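Local coordinates for putative hemin storage protein (Bordetella bronchiseptica, PDB 6AU1) that cleaves deacetylated poly-beta-1,6-N-acetylglucosamine through the glycoside hydrolase domain that makes up this chain, an activity that can disrupt bacterial biofilms, at residues W80-K83 and T84-V88; R27-G30 and Q31-R35; K292-R296 and T297-L301; E347-R350 and D351-S354. All coordinates share one frame; numbering follows the deposited sequence.

Interaction 1 (W80-K83 and T84-V88); sequences WQLK and TRAGV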
loop_
_atom_site.group_PDB
_atom_site.type_symbol
_atom_site.label_atom_id
_atom_site.label_comp_id
_atom_site.label_asym_id
_atom_site.label_seq_id
_atom_site.Cartn_x
_atom_site.Cartn_y
_atom_site.Cartn_z
ATOM N N TRP A 80 0.323 -5.394 -19.043
ATOM C CA TRP A 80 -0.378 -5.751 -20.279
ATOM C C TRP A 80 -0.641 -7.258 -20.366
ATOM O O TRP A 80 -1.706 -7.688 -20.824
ATOM C CB TRP A 80 0.411 -5.288 -21.523
ATOM C CG TRP A 80 0.074 -3.881 -21.973
ATOM C CD1 TRP A 80 0.947 -2.833 -22.139
ATOM C CD2 TRP A 80 -1.229 -3.369 -22.288
ATOM N NE1 TRP A 80 0.263 -1.710 -22.559
ATOM C CE2 TRP A 80 -1.071 -2.013 -22.653
ATOM C CE3 TRP A 80 -2.511 -3.930 -22.313
ATOM C CZ2 TRP A 80 -2.149 -1.213 -23.029
ATOM C CZ3 TRP A 80 -3.576 -3.132 -22.682
ATOM C CH2 TRP A 80 -3.387 -1.790 -23.039
ATOM N N GLN A 81 0.323 -8.069 -19.941
ATOM C CA GLN A 81 0.141 -9.513 -20.065
ATOM C C GLN A 81 -0.897 -10.022 -19.078
ATOM O O GLN A 81 -1.678 -10.907 -19.418
ATOM C CB GLN A 81 1.457 -10.258 -19.882
ATOM C CG GLN A 81 2.432 -9.997 -21.017
ATOM C CD GLN A 81 3.338 -11.171 -21.303
ATOM O OE1 GLN A 81 3.017 -12.315 -20.983
ATOM N NE2 GLN A 81 4.485 -10.894 -21.914
ATOM N N LEU A 82 -0.893 -9.480 -17.858
ATOM C CA LEU A 82 -1.954 -9.800 -16.904
ATOM C C LEU A 82 -3.330 -9.444 -17.466
ATOM O O LEU A 82 -4.264 -10.254 -17.399
ATOM C CB LEU A 82 -1.722 -9.074 -15.576
ATOM C CG LEU A 82 -0.663 -9.715 -14.681
ATOM C CD1 LEU A 82 -0.368 -8.797 -13.508
ATOM C CD2 LEU A 82 -1.129 -11.085 -14.180
ATOM N N LYS A 83 -3.451 -8.248 -18.043
ATOM C CA LYS A 83 -4.737 -7.805 -18.580
ATOM C C LYS A 83 -5.206 -8.668 -19.745
ATOM O O LYS A 83 -6.360 -9.108 -19.779
ATOM C CB LYS A 83 -4.669 -6.334 -19.019
ATOM C CG LYS A 83 -4.546 -5.370 -17.838
ATOM C CD LYS A 83 -4.608 -3.904 -18.263
ATOM C CE LYS A 83 -5.958 -3.542 -18.881
ATOM N NZ LYS A 83 -7.115 -3.806 -17.974
ATOM N N THR A 84 -4.314 -8.914 -20.698
ATOM C CA THR A 84 -4.723 -9.559 -21.936
ATOM C C THR A 84 -4.745 -11.081 -21.854
ATOM O O THR A 84 -5.595 -11.719 -22.480
ATOM C CB THR A 84 -3.813 -9.135 -23.105
ATOM O OG1 THR A 84 -2.471 -9.575 -22.861
ATOM C CG2 THR A 84 -3.827 -7.628 -23.243
ATOM N N ARG A 85 -3.821 -11.668 -21.101
ATOM C CA ARG A 85 -3.716 -13.129 -21.054
ATOM C C ARG A 85 -4.475 -13.734 -19.869
ATOM O O ARG A 85 -5.063 -14.809 -19.993
ATOM C CB ARG A 85 -2.246 -13.569 -21.012
ATOM C CG ARG A 85 -1.413 -13.128 -22.222
ATOM C CD ARG A 85 -0.031 -13.777 -22.239
ATOM N NE ARG A 85 0.746 -13.345 -23.404
ATOM C CZ ARG A 85 1.910 -13.872 -23.778
ATOM N NH1 ARG A 85 2.452 -14.863 -23.083
ATOM N NH2 ARG A 85 2.530 -13.408 -24.857
ATOM N N ALA A 86 -4.472 -13.050 -18.729
ATOM C CA ALA A 86 -5.152 -13.569 -17.538
ATOM C C ALA A 86 -6.534 -12.945 -17.348
ATOM O O ALA A 86 -7.351 -13.459 -16.584
ATOM C CB ALA A 86 -4.291 -13.345 -16.295
ATOM N N GLY A 87 -6.788 -11.833 -18.035
ATOM C CA GLY A 87 -8.074 -11.159 -17.975
ATOM C C GLY A 87 -8.431 -10.527 -16.637
ATOM O O GLY A 87 -9.608 -10.435 -16.280
ATOM N N VAL A 88 -7.420 -10.083 -15.897
ATOM C CA VAL A 88 -7.648 -9.434 -14.609
ATOM C C VAL A 88 -7.458 -7.933 -14.726
ATOM O O VAL A 88 -6.775 -7.463 -15.634
ATOM C CB VAL A 88 -6.674 -9.957 -13.519
ATOM C CG1 VAL A 88 -6.817 -11.453 -13.352
ATOM C CG2 VAL A 88 -5.220 -9.587 -13.868
HETATM O O HOH W 1 -8.020 -6.251 -18.067
#
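The carbonyls of Trp80 and Gln81 take the amides of Thr84 and Arg85 in ordinary helical turns, with Thr84 N 2.9 Å from Trp80 O, but from Leu82 onward the helix widens and stops. This is the C-terminal end of helix 75-86, on the outside of a TIM-barrel domain, where the chain turns into the parallel strand 89-94. Gly87, at a phi of 67°, breaks the helix. The last bonds are weak: Ala86 N to Leu82 O, Gly87 N to Lys83 O, and Val88 N to Leu82 O, the last nearly straight but 3.5 Å long. Trp80 O is gripped twice, because Thr84 OG1 also donates to it at 2.9 Å, from the face of the carbonyl plane opposite the one used by Thr84 N. A chi1 of 63° folds OG1 back onto that carbonyl and brings CG2 obliquely to Trp80 CE3, 4.0 Å away; the indole itself stacks with His153. Gln81 and Arg85 run side by side in the same direction. Gln81 OE1 lies over one face of the guanidinium, 3.3 Å from Arg85 NH1, with the two planes 37° apart, and no N-H is aimed well enough at the oxygen for a bond. Towards the barrel, Leu82 CB packs on Val88 CG2 at 3.9 Å, and Leu82 reaches Val44 and Val90 of the neighbouring strands. Lys83 bends at its last two torsions; its NZ pairs with Asp155 and also donates, over 2.6 Å, to a water that in turn donates to Val88 O at 3.0 Å.

Interaction 2 (R27-G30 and Q31-R35); sequences RNLG and QLIDR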
loop_
_atom_site.group_PDB
_atom_site.type_symbol
_atom_site.label_atom_id
_atom_site.label_comp_id
_atom_site.label_asym_id
_atom_site.label_seq_id
_atom_site.Cartn_x
_atom_site.Cartn_y
_atom_site.Cartn_z
ATOM N N ARG A 27 10.457 -16.603 -18.068
ATOM C CA ARG A 27 9.895 -17.833 -17.516
ATOM C C ARG A 27 9.134 -17.535 -16.226
ATOM O O ARG A 27 8.056 -18.087 -15.996
ATOM C CB ARG A 27 10.992 -18.872 -17.275
ATOM C CG ARG A 27 11.511 -19.485 -18.571
ATOM C CD ARG A 27 12.387 -20.692 -18.311
ATOM N NE ARG A 27 13.699 -20.312 -17.805
ATOM C CZ ARG A 27 14.728 -19.994 -18.582
ATOM N NH1 ARG A 27 14.586 -20.005 -19.903
ATOM N NH2 ARG A 27 15.896 -19.657 -18.045
ATOM N N ASN A 28 9.694 -16.651 -15.399
ATOM C CA ASN A 28 9.024 -16.212 -14.179
ATOM C C ASN A 28 7.660 -15.605 -14.494
ATOM O O ASN A 28 6.641 -15.979 -13.901
ATOM C CB ASN A 28 9.880 -15.181 -13.428
ATOM C CG ASN A 28 11.169 -15.771 -12.875
ATOM O OD1 ASN A 28 11.351 -16.999 -12.828
ATOM N ND2 ASN A 28 12.077 -14.891 -12.438
ATOM N N LEU A 29 7.653 -14.664 -15.434
ATOM C CA LEU A 29 6.415 -14.021 -15.857
ATOM C C LEU A 29 5.400 -15.047 -16.351
ATOM O O LEU A 29 4.225 -14.981 -15.993
ATOM C CB LEU A 29 6.688 -12.984 -16.945
ATOM C CG LEU A 29 5.459 -12.249 -17.481
ATOM C CD1 LEU A 29 4.617 -11.693 -16.331
ATOM C CD2 LEU A 29 5.891 -11.143 -18.412
ATOM N N GLY A 30 5.856 -15.999 -17.160
ATOM C CA GLY A 30 4.983 -17.049 -17.656
ATOM C C GLY A 30 4.278 -17.804 -16.537
ATOM O O GLY A 30 3.088 -18.100 -16.633
ATOM N N GLN A 31 5.009 -18.108 -15.466
ATOM C CA GLN A 31 4.430 -18.842 -14.341
ATOM C C GLN A 31 3.370 -18.010 -13.632
ATOM O O GLN A 31 2.339 -18.538 -13.201
ATOM C CB GLN A 31 5.511 -19.260 -13.346
ATOM C CG GLN A 31 6.401 -20.395 -13.832
ATOM C CD GLN A 31 7.286 -20.941 -12.725
ATOM O OE1 GLN A 31 8.104 -20.217 -12.155
ATOM N NE2 GLN A 31 7.113 -22.219 -12.402
ATOM N N LEU A 32 3.627 -16.711 -13.512
ATOM C CA LEU A 32 2.660 -15.811 -12.893
ATOM C C LEU A 32 1.372 -15.764 -13.709
ATOM O O LEU A 32 0.273 -15.938 -13.167
ATOM C CB LEU A 32 3.245 -14.404 -12.741
ATOM C CG LEU A 32 2.235 -13.333 -12.331
ATOM C CD1 LEU A 32 1.697 -13.599 -10.920
ATOM C CD2 LEU A 32 2.840 -11.935 -12.436
ATOM N N ILE A 33 1.509 -15.545 -15.014
ATOM C CA ILE A 33 0.350 -15.422 -15.885
ATOM C C ILE A 33 -0.512 -16.677 -15.809
ATOM O O ILE A 33 -1.741 -16.589 -15.709
ATOM C CB ILE A 33 0.758 -15.165 -17.357
ATOM C CG1 ILE A 33 1.555 -13.858 -17.488
ATOM C CG2 ILE A 33 -0.464 -15.144 -18.257
ATOM C CD1 ILE A 33 0.897 -12.637 -16.843
ATOM N N ASP A 34 0.127 -17.844 -15.838
ATOM C CA ASP A 34 -0.612 -19.106 -15.764
ATOM C C ASP A 34 -1.423 -19.230 -14.474
ATOM O O ASP A 34 -2.571 -19.683 -14.496
ATOM C CB ASP A 34 0.331 -20.302 -15.885
ATOM C CG ASP A 34 0.861 -20.486 -17.292
ATOM O OD1 ASP A 34 0.306 -19.865 -18.224
ATOM O OD2 ASP A 34 1.828 -21.257 -17.466
ATOM N N ARG A 35 -0.818 -18.848 -13.355
ATOM C CA ARG A 35 -1.501 -18.919 -12.069
ATOM C C ARG A 35 -2.663 -17.938 -11.992
ATOM O O ARG A 35 -3.727 -18.271 -11.471
ATOM C CB ARG A 35 -0.522 -18.646 -10.923
ATOM C CG ARG A 35 0.380 -19.816 -10.594
ATOM C CD ARG A 35 1.507 -19.376 -9.656
ATOM N NE ARG A 35 1.024 -18.864 -8.373
ATOM C CZ ARG A 35 0.610 -19.646 -7.377
ATOM N NH1 ARG A 35 0.601 -20.965 -7.526
ATOM N NH2 ARG A 35 0.191 -19.114 -6.233
HETATM O O HOH W 2 10.374 -19.571 -13.105
#
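In Leu29 a chi1 of 179° places CG anti to the backbone N, and chi2 (50°) points CD1 on towards the next turn, where the chi1 of Ile33 (-61°) lays CG1 alongside it: CG1 and CD1 of Ile33 both lie 3.9 Å from Leu29 CD1. Both residues belong to helix 22-39, an outer helix of the TIM barrel, and this apolar pair is part of the face it turns to helix 75-86, where Leu29 also meets Val78 and Ile33 meets Arg85. Beneath the side chains the helix is regular. Four successive amides, from Gln31 to Asp34, bond back to the carbonyls of Arg27 to Gly30, and the bond from Ile33 N to Leu29 O is short at 2.9 Å and nearly straight. Leu32 turns to another flank, against Phe339. Asp34 folds its carboxylate back over the turn, with CG 3.3 Å from Gly30 O; two acceptors meet there, so the amide of Asp34, not its side chain, satisfies that carbonyl. The polar flank is held through Asn28, whose ND2 donates to Ile17 O and whose OD1 accepts from Gln24 NE2. That same oxygen accepts a hydrogen bond from a water 2.8 Å away. Gln31, extended beyond CG, reaches the other side of this water, which donates to its OE1 at 2.5 Å.

Interaction 3 (K292-R296 and T297-L301); sequences KGLDR and TIFEL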
loop_
_atom_site.group_PDB
_atom_site.type_symbol
_atom_site.label_atom_id
_atom_site.label_comp_id
_atom_site.label_asym_id
_atom_site.label_seq_id
_atom_site.Cartn_x
_atom_site.Cartn_y
_atom_site.Cartn_z
ATOM N N LYS A 292 -19.494 0.204 9.254
ATOM C CA LYS A 292 -20.234 -0.095 8.026
ATOM C C LYS A 292 -19.303 -0.163 6.816
ATOM O O LYS A 292 -19.618 0.356 5.745
ATOM C CB LYS A 292 -21.330 0.948 7.787
ATOM C CG LYS A 292 -22.240 1.194 8.980
ATOM C CD LYS A 292 -23.186 0.024 9.222
ATOM C CE LYS A 292 -24.140 0.324 10.379
ATOM N NZ LYS A 292 -25.124 -0.771 10.617
ATOM N N GLY A 293 -18.150 -0.798 6.988
ATOM C CA GLY A 293 -17.152 -0.812 5.935
ATOM C C GLY A 293 -16.944 -2.114 5.181
ATOM O O GLY A 293 -16.032 -2.201 4.366
ATOM N N LEU A 294 -17.770 -3.127 5.426
ATOM C CA LEU A 294 -17.507 -4.430 4.803
ATOM C C LEU A 294 -17.629 -4.383 3.279
ATOM O O LEU A 294 -16.952 -5.130 2.581
ATOM C CB LEU A 294 -18.442 -5.498 5.363
ATOM C CG LEU A 294 -18.275 -5.839 6.846
ATOM C CD1 LEU A 294 -19.290 -6.902 7.247
ATOM C CD2 LEU A 294 -16.857 -6.315 7.142
ATOM N N ASP A 295 -18.471 -3.492 2.766
ATOM C CA ASP A 295 -18.694 -3.441 1.325
ATOM C C ASP A 295 -17.471 -2.943 0.554
ATOM O O ASP A 295 -17.268 -3.328 -0.601
ATOM C CB ASP A 295 -19.909 -2.570 1.000
ATOM C CG ASP A 295 -21.219 -3.282 1.269
ATOM O OD1 ASP A 295 -21.217 -4.530 1.323
ATOM O OD2 ASP A 295 -22.252 -2.596 1.424
ATOM N N ARG A 296 -16.636 -2.118 1.175
ATOM C CA ARG A 296 -15.474 -1.617 0.444
ATOM C C ARG A 296 -14.141 -1.880 1.132
ATOM O O ARG A 296 -13.103 -1.410 0.678
ATOM C CB ARG A 296 -15.646 -0.124 0.164
ATOM C CG ARG A 296 -16.815 0.140 -0.781
ATOM C CD ARG A 296 -16.830 1.550 -1.324
ATOM N NE ARG A 296 -17.266 2.520 -0.329
ATOM C CZ ARG A 296 -16.449 3.337 0.322
ATOM N NH1 ARG A 296 -15.147 3.306 0.081
ATOM N NH2 ARG A 296 -16.941 4.192 1.208
ATOM N N THR A 297 -14.159 -2.659 2.205
ATOM C CA THR A 297 -12.899 -3.067 2.827
ATOM C C THR A 297 -12.473 -4.421 2.289
ATOM O O THR A 297 -13.229 -5.386 2.337
ATOM C CB THR A 297 -13.013 -3.125 4.359
ATOM O OG1 THR A 297 -13.384 -1.833 4.838
ATOM C CG2 THR A 297 -11.676 -3.531 4.997
ATOM N N ILE A 298 -11.261 -4.470 1.754
ATOM C CA ILE A 298 -10.661 -5.711 1.306
ATOM C C ILE A 298 -9.749 -6.219 2.407
ATOM O O ILE A 298 -8.815 -5.527 2.814
ATOM C CB ILE A 298 -9.881 -5.511 0.005
ATOM C CG1 ILE A 298 -10.827 -4.993 -1.080
ATOM C CG2 ILE A 298 -9.193 -6.802 -0.430
ATOM C CD1 ILE A 298 -10.133 -4.586 -2.359
ATOM N N PHE A 299 -10.048 -7.405 2.923
ATOM C CA PHE A 299 -9.218 -7.988 3.963
ATOM C C PHE A 299 -8.049 -8.686 3.290
ATOM O O PHE A 299 -8.189 -9.785 2.752
ATOM C CB PHE A 299 -10.031 -8.947 4.840
ATOM C CG PHE A 299 -11.081 -8.250 5.661
ATOM C CD1 PHE A 299 -12.308 -7.909 5.095
ATOM C CD2 PHE A 299 -10.835 -7.911 6.978
ATOM C CE1 PHE A 299 -13.263 -7.243 5.838
ATOM C CE2 PHE A 299 -11.799 -7.256 7.744
ATOM C CZ PHE A 299 -13.010 -6.916 7.173
ATOM N N GLU A 300 -6.902 -8.017 3.302
ATOM C CA GLU A 300 -5.724 -8.542 2.624
ATOM C C GLU A 300 -4.926 -9.432 3.572
ATOM O O GLU A 300 -4.342 -8.961 4.546
ATOM C CB GLU A 300 -4.860 -7.404 2.091
ATOM C CG GLU A 300 -3.718 -7.889 1.234
ATOM C CD GLU A 300 -3.084 -6.781 0.423
ATOM O OE1 GLU A 300 -3.318 -5.587 0.718
ATOM O OE2 GLU A 300 -2.340 -7.117 -0.516
ATOM N N LEU A 301 -4.915 -10.726 3.268
ATOM C CA LEU A 301 -4.307 -11.734 4.134
ATOM C C LEU A 301 -2.857 -11.957 3.751
ATOM O O LEU A 301 -2.453 -11.602 2.644
ATOM C CB LEU A 301 -5.075 -13.053 4.016
ATOM C CG LEU A 301 -6.569 -12.949 4.298
ATOM C CD1 LEU A 301 -7.271 -14.200 3.818
ATOM C CD2 LEU A 301 -6.781 -12.766 5.802
HETATM O O HOH W 3 -15.236 -7.309 2.980
#
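The ring of Phe299 has the CG2 methyl of Thr297 on one face, 4.1 Å above the plane and offset toward the rim, and Leu294 CD2 at its edge, near the plane and 3.9 Å from CZ. A water also lies in the ring plane at the edge. That water is 2.8 Å from Leu294 O and 2.9 Å from Thr297 O, and Leu294 O is bonded to Asn331 ND2 as well. A type I turn over residues 293-296 carries the chain from the Schellman end of helix 277-290, with Lys292 at positive phi, into the parallel barrel strand 297-305. Gly293 O is the hub. Arg296 N closes the turn on it, and Thr297 OG1 donates to Gly293 O at 2.7 Å from the opposite face of the carbonyl plane. A chi1 of -59° places this hydroxyl beside its own backbone N, and Thr297 N adds a weak bond to Gly293 O at 2.9 Å. Arg296 sends its guanidinium to Leu257 O. By donating to Gly293 O, the hydroxyl of the buried Thr297 finds its partner within the turn, and its methyl is turned to the ring. The water, by contrast, faces more acceptors than it has protons and cannot serve them all at once.

Interaction 4 (E347-R350 and D351-S354); sequences EALR and DVMS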
loop_
_atom_site.group_PDB
_atom_site.type_symbol
_atom_site.label_atom_id
_atom_site.label_comp_id
_atom_site.label_asym_id
_atom_site.label_seq_id
_atom_site.Cartn_x
_atom_site.Cartn_y
_atom_site.Cartn_z
ATOM N N GLU A 347 -4.719 -24.713 -6.810
ATOM C CA GLU A 347 -5.779 -25.709 -6.812
ATOM C C GLU A 347 -6.618 -25.633 -5.541
ATOM O O GLU A 347 -7.841 -25.757 -5.586
ATOM C CB GLU A 347 -5.194 -27.118 -6.970
ATOM N N ALA A 348 -5.958 -25.416 -4.409
ATOM C CA ALA A 348 -6.644 -25.419 -3.128
ATOM C C ALA A 348 -7.434 -24.135 -2.897
ATOM O O ALA A 348 -8.466 -24.157 -2.231
ATOM C CB ALA A 348 -5.653 -25.634 -2.007
ATOM N N LEU A 349 -6.946 -23.021 -3.442
ATOM C CA LEU A 349 -7.557 -21.711 -3.211
ATOM C C LEU A 349 -8.554 -21.288 -4.272
ATOM O O LEU A 349 -9.277 -20.313 -4.075
ATOM C CB LEU A 349 -6.491 -20.620 -3.126
ATOM C CG LEU A 349 -5.764 -20.300 -1.833
ATOM C CD1 LEU A 349 -5.148 -18.904 -1.950
ATOM C CD2 LEU A 349 -6.678 -20.396 -0.624
ATOM N N ARG A 350 -8.570 -21.985 -5.404
ATOM C CA ARG A 350 -9.425 -21.605 -6.522
ATOM C C ARG A 350 -10.875 -21.360 -6.102
ATOM O O ARG A 350 -11.470 -20.349 -6.487
ATOM C CB ARG A 350 -9.378 -22.672 -7.619
ATOM C CG ARG A 350 -9.995 -22.223 -8.931
ATOM C CD ARG A 350 -9.851 -23.283 -10.015
ATOM N NE ARG A 350 -8.471 -23.744 -10.155
ATOM C CZ ARG A 350 -8.062 -24.979 -9.876
ATOM N NH1 ARG A 350 -6.785 -25.309 -10.034
ATOM N NH2 ARG A 350 -8.927 -25.888 -9.444
ATOM N N ASP A 351 -11.444 -22.256 -5.297
ATOM C CA ASP A 351 -12.873 -22.150 -5.026
ATOM C C ASP A 351 -13.214 -20.931 -4.168
ATOM O O ASP A 351 -14.303 -20.374 -4.308
ATOM C CB ASP A 351 -13.432 -23.439 -4.386
ATOM C CG ASP A 351 -12.709 -23.858 -3.110
ATOM O OD1 ASP A 351 -11.817 -23.134 -2.619
ATOM O OD2 ASP A 351 -13.063 -24.945 -2.589
ATOM N N VAL A 352 -12.302 -20.501 -3.302
ATOM C CA VAL A 352 -12.600 -19.331 -2.480
ATOM C C VAL A 352 -12.108 -18.019 -3.103
ATOM O O VAL A 352 -12.513 -16.942 -2.674
ATOM C CB VAL A 352 -12.016 -19.459 -1.055
ATOM C CG1 VAL A 352 -12.837 -20.450 -0.240
ATOM C CG2 VAL A 352 -10.542 -19.849 -1.093
ATOM N N MET A 353 -11.258 -18.096 -4.122
ATOM C CA MET A 353 -10.788 -16.870 -4.755
ATOM C C MET A 353 -11.619 -16.574 -5.993
ATOM O O MET A 353 -11.514 -15.494 -6.573
ATOM C CB MET A 353 -9.297 -16.956 -5.092
ATOM C CG MET A 353 -8.374 -16.738 -3.896
ATOM S SD MET A 353 -8.442 -15.050 -3.233
ATOM C CE MET A 353 -7.714 -14.119 -4.590
ATOM N N SER A 354 -12.462 -17.532 -6.374
ATOM C CA SER A 354 -13.384 -17.371 -7.497
ATOM C C SER A 354 -14.387 -16.249 -7.249
ATOM O O SER A 354 -14.863 -16.063 -6.124
ATOM C CB SER A 354 -14.128 -18.682 -7.770
ATOM O OG SER A 354 -15.173 -18.493 -8.713
HETATM O O HOH W 4 -10.329 -24.944 -4.833
#
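Glu347, modelled only to CB, takes part through its carbonyl: a water donates to Glu347 O at 2.7 Å and accepts from Asp351 N at 2.9 Å. It replaces a direct helical bond, for the helix is kinked here and Asp351 N has no partner in the turn before. Ala348 O receives a weak bond from the same water. It also has Asp351 OD1 3.5 Å away, an approach of two acceptors, made because a chi1 of 56° folds the carboxylate back over the turn; the other oxygen, OD2, forms a salt bridge with Arg318. Next comes Leu349, which faces inward. Its carbonyl takes Met353 N at 3.0 Å, almost in line with the C=O, and Val352 N more weakly. Its CD2 meets Val352 CG2 obliquely at 3.9 Å, and its CD1 lies 4.3 Å from Met353 CG. These three residues are the buried side of helix 346-353, the last helix of the chain, which packs against helix 314-326 on the outside of the TIM barrel, while Met353 reaches Arg8 and Val10 of the barrel strand 8-12. Arg350 turns the other way, its NE in a salt bridge with Asp38. Arg350 O gathers two weak bonds at the helix end, from Met353 N at 3.3 Å and from Ser354 N at 3.0 Å, and Ser354 OG then bonds forward to Lys356 N.

Overall arrangement
Interactions 1 and 2 are two sides of one interface between outer barrel helices: their centres are 11 Å apart, and Leu82 CD2 touches Ile33 CD1 at 3.7 Å. Interaction 4 lies on the same side of the chain's centre but touches neither, its nearest atoms about 7 Å from interaction 2. Interaction 3, centred nearest the middle of the chain, is the one that enters a barrel strand, and its chemistry is an aromatic edge and one carbonyl shared by several donors. The helical contacts each pair a buried apolar face with a polar, partly exposed one. Interaction 2 keeps regular bonding throughout; 1 and 4 lie at helix ends, where several of the backbone bonds are weak; in 4 a water also bridges the kink.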